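Local coordinates for tapirin (Caldicellulosiruptor hydrothermalis, PDB 6N2C), which probably binds cellulose through its zinc-containing, beta-helical C-terminal domain and so may fasten the cell to plant biomass, at residues N320-L328 with N343-V351. Numbering follows the deposited sequence.
Sequences NIWTDKMVL and NDGILSADV
Strands 326-328 and 346-349 run parallel, their axes 17° apart and 4.6 Å at closest approach, and Met326, Val327 and Leu328 pair with Leu347, Ser348 and Ala349. Four main-chain bonds alternate along the pair: Met326 N to Ile346 O, Ser348 N to Met326 O (nearly straight), Leu328 N to Ser348 O and Asp350 N to Leu328 O. On the face that carries Met326 and Leu328, the Leu347 methyl CD1 touches both. It lies 3.8 Å from Met326 CG and equally near SD, the two side chains running side by side, while Leu328 CG sits 4.0 Å from the same methyl. With CG anti to the backbone N, the second torsion of Leu347 (55°) turns CD1 toward Met326. From strand 318-321 the tip of Ile321, CD1, meets Leu347 CB at 4.1 Å, the side chains crossing at about a right angle. Further along strand 326-328, Leu328 CB packs on Ala349 CB. Such stacking of aliphatic residues between successive coils is characteristic of a parallel beta-helix: here both segments pass through corresponding turns of neighbouring coils into the next strand, and strand 307-310 flanks 326-328 on the side away from 346-349. Gly345, in the turn of the later coil, sets its CA against the turn after strand 318-321, with C-H...O contacts to Ile321 O (3.3 Å) and Thr323 O; Ile321 O stands close to where a beta carbon would be. The amide of Asp344 makes a weak bond to Trp322 O. Asn343 ND2 approaches Trp322 CE3 to 3.9 Å, with amide and ring planes 86° apart; Arg301 and Arg342 both make cation-pi contacts with this indole. A water donates to Asp344 OD2 at 2.6 Å and weakly to Thr323 OG1, which is also hydrogen-bonded to Gly303 O.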
loop_
_atom_site.group_PDB
_atom_site.type_symbol
_atom_site.label_atom_id
_atom_site.label_comp_id
_atom_site.label_asym_id
_atom_site.label_seq_id
_atom_site.Cartn_x
_atom_site.Cartn_y
_atom_site.Cartn_z
ATOM N N ASN A 320 5.398 1.171 -15.021
ATOM C CA ASN A 320 6.662 1.718 -15.575
ATOM C C ASN A 320 7.792 1.091 -14.840
ATOM O O ASN A 320 7.930 1.273 -13.617
ATOM C CB ASN A 320 6.694 3.240 -15.382
ATOM C CG ASN A 320 5.717 3.930 -16.229
ATOM O OD1 ASN A 320 5.678 3.651 -17.441
ATOM N ND2 ASN A 320 4.853 4.801 -15.639
ATOM N N ILE A 321 8.591 0.288 -15.510
ATOM C CA ILE A 321 9.821 -0.259 -14.921
ATOM C C ILE A 321 11.036 0.357 -15.706
ATOM O O ILE A 321 11.288 -0.058 -16.832
ATOM C CB ILE A 321 9.890 -1.773 -14.953
ATOM C CG1 ILE A 321 8.591 -2.415 -14.444
ATOM C CG2 ILE A 321 11.106 -2.248 -14.173
ATOM C CD1 ILE A 321 8.524 -3.908 -14.663
ATOM N N TRP A 322 11.692 1.358 -15.117
ATOM C CA TRP A 322 12.809 2.076 -15.766
ATOM C C TRP A 322 14.124 1.904 -15.004
ATOM O O TRP A 322 15.151 2.451 -15.397
ATOM C CB TRP A 322 12.464 3.563 -15.979
ATOM C CG TRP A 322 11.227 3.878 -16.755
ATOM C CD1 TRP A 322 10.208 3.050 -17.121
ATOM C CD2 TRP A 322 10.849 5.163 -17.183
ATOM N NE1 TRP A 322 9.258 3.742 -17.792
ATOM C CE2 TRP A 322 9.653 5.050 -17.836
ATOM C CE3 TRP A 322 11.463 6.408 -17.114
ATOM C CZ2 TRP A 322 8.990 6.162 -18.373
ATOM C CZ3 TRP A 322 10.825 7.485 -17.627
ATOM C CH2 TRP A 322 9.605 7.365 -18.261
ATOM N N THR A 323 14.118 1.049 -13.963
ATOM C CA THR A 323 15.251 0.693 -13.201
ATOM C C THR A 323 15.057 -0.681 -12.584
ATOM O O THR A 323 13.989 -1.297 -12.833
ATOM C CB THR A 323 15.542 1.812 -12.167
ATOM O OG1 THR A 323 16.882 1.609 -11.694
ATOM C CG2 THR A 323 14.498 1.762 -10.980
ATOM N N ASP A 324 16.013 -1.204 -11.830
ATOM C CA ASP A 324 15.899 -2.512 -11.214
ATOM C C ASP A 324 15.042 -2.362 -9.969
ATOM O O ASP A 324 15.267 -1.397 -9.246
ATOM C CB ASP A 324 17.254 -3.140 -10.898
ATOM C CG ASP A 324 18.180 -2.253 -10.038
ATOM O OD1 ASP A 324 18.346 -1.014 -10.274
ATOM O OD2 ASP A 324 18.713 -2.800 -9.089
ATOM N N LYS A 325 14.087 -3.254 -9.668
ATOM C CA LYS A 325 13.516 -4.303 -10.509
ATOM C C LYS A 325 12.116 -4.713 -9.968
ATOM O O LYS A 325 11.658 -4.246 -8.928
ATOM C CB LYS A 325 14.400 -5.548 -10.575
ATOM C CG LYS A 325 14.705 -6.233 -9.247
ATOM C CD LYS A 325 15.746 -7.341 -9.466
ATOM C CE LYS A 325 16.323 -7.945 -8.183
ATOM N NZ LYS A 325 17.163 -9.145 -8.464
ATOM N N MET A 326 11.451 -5.533 -10.740
ATOM C CA MET A 326 10.194 -6.213 -10.308
ATOM C C MET A 326 10.468 -7.712 -10.442
ATOM O O MET A 326 11.078 -8.096 -11.468
ATOM C CB MET A 326 9.060 -5.882 -11.179
ATOM C CG MET A 326 7.779 -6.588 -10.752
ATOM S SD MET A 326 6.380 -5.958 -11.701
ATOM C CE MET A 326 5.714 -4.816 -10.637
ATOM N N VAL A 327 10.137 -8.497 -9.414
ATOM C CA VAL A 327 10.155 -9.963 -9.460
ATOM C C VAL A 327 8.745 -10.573 -9.333
ATOM O O VAL A 327 8.019 -10.197 -8.390
ATOM C CB VAL A 327 11.042 -10.515 -8.343
ATOM C CG1 VAL A 327 10.940 -12.043 -8.206
ATOM C CG2 VAL A 327 12.530 -10.121 -8.623
ATOM N N LEU A 328 8.362 -11.437 -10.287
ATOM C CA LEU A 328 7.098 -12.224 -10.213
ATOM C C LEU A 328 7.454 -13.582 -9.648
ATOM O O LEU A 328 8.195 -14.342 -10.270
ATOM C CB LEU A 328 6.424 -12.315 -11.555
ATOM C CG LEU A 328 6.189 -11.020 -12.304
ATOM C CD1 LEU A 328 5.458 -11.288 -13.561
ATOM C CD2 LEU A 328 5.500 -9.968 -11.445
ATOM N N ASN A 343 15.140 2.285 -20.194
ATOM C CA ASN A 343 16.418 2.467 -19.427
ATOM C C ASN A 343 16.880 1.153 -18.851
ATOM O O ASN A 343 17.027 0.192 -19.555
ATOM C CB ASN A 343 16.207 3.597 -18.397
ATOM C CG ASN A 343 15.786 4.902 -19.059
ATOM O OD1 ASN A 343 16.080 5.108 -20.226
ATOM N ND2 ASN A 343 15.087 5.760 -18.345
ATOM N N ASP A 344 17.168 1.090 -17.540
ATOM C CA ASP A 344 17.650 -0.077 -16.867
ATOM C C ASP A 344 16.513 -0.997 -16.252
ATOM O O ASP A 344 16.766 -1.900 -15.397
ATOM C CB ASP A 344 18.560 0.355 -15.706
ATOM C CG ASP A 344 19.947 0.894 -16.215
ATOM O OD1 ASP A 344 20.387 0.415 -17.270
ATOM O OD2 ASP A 344 20.533 1.797 -15.535
ATOM N N GLY A 345 15.317 -0.795 -16.758
ATOM C CA GLY A 345 14.210 -1.578 -16.221
ATOM C C GLY A 345 14.444 -3.043 -16.344
ATOM O O GLY A 345 14.861 -3.524 -17.403
ATOM N N ILE A 346 14.193 -3.800 -15.279
ATOM C CA ILE A 346 14.271 -5.240 -15.289
ATOM C C ILE A 346 12.920 -5.844 -14.708
ATOM O O ILE A 346 12.517 -5.475 -13.598
ATOM C CB ILE A 346 15.379 -5.757 -14.387
ATOM C CG1 ILE A 346 16.723 -5.227 -14.884
ATOM C CG2 ILE A 346 15.377 -7.291 -14.390
ATOM C CD1 ILE A 346 17.887 -5.622 -13.994
ATOM N N LEU A 347 12.329 -6.746 -15.459
ATOM C CA LEU A 347 11.197 -7.630 -14.999
ATOM C C LEU A 347 11.725 -9.045 -15.044
ATOM O O LEU A 347 12.058 -9.572 -16.140
ATOM C CB LEU A 347 9.990 -7.556 -15.925
ATOM C CG LEU A 347 8.756 -8.446 -15.618
ATOM C CD1 LEU A 347 8.281 -8.183 -14.196
ATOM C CD2 LEU A 347 7.698 -8.296 -16.657
ATOM N N SER A 348 11.772 -9.670 -13.885
ATOM C CA SER A 348 12.173 -11.040 -13.696
ATOM C C SER A 348 11.020 -11.873 -13.178
ATOM O O SER A 348 10.292 -11.424 -12.279
ATOM C CB SER A 348 13.302 -11.039 -12.678
ATOM O OG SER A 348 13.828 -12.303 -12.444
ATOM N N ALA A 349 10.845 -13.088 -13.689
ATOM C CA ALA A 349 9.685 -13.901 -13.372
ATOM C C ALA A 349 10.005 -15.355 -13.279
ATOM O O ALA A 349 10.773 -15.902 -14.096
ATOM C CB ALA A 349 8.562 -13.672 -14.364
ATOM N N ASP A 350 9.400 -16.002 -12.305
ATOM C CA ASP A 350 9.661 -17.415 -12.033
ATOM C C ASP A 350 8.673 -18.296 -12.732
ATOM O O ASP A 350 7.835 -17.852 -13.536
ATOM C CB ASP A 350 9.656 -17.648 -10.498
ATOM C CG ASP A 350 10.722 -16.863 -9.749
ATOM O OD1 ASP A 350 11.789 -16.492 -10.295
ATOM O OD2 ASP A 350 10.476 -16.597 -8.554
ATOM N N VAL A 351 8.802 -19.596 -12.493
ATOM C CA VAL A 351 7.900 -20.605 -13.094
ATOM C C VAL A 351 6.394 -20.319 -12.999
ATOM O O VAL A 351 5.903 -19.888 -11.974
ATOM C CB VAL A 351 8.193 -22.020 -12.498
ATOM C CG1 VAL A 351 7.957 -22.045 -10.976
ATOM C CG2 VAL A 351 7.380 -23.110 -13.170
HETATM O O HOH W 1 19.798 2.423 -13.169
#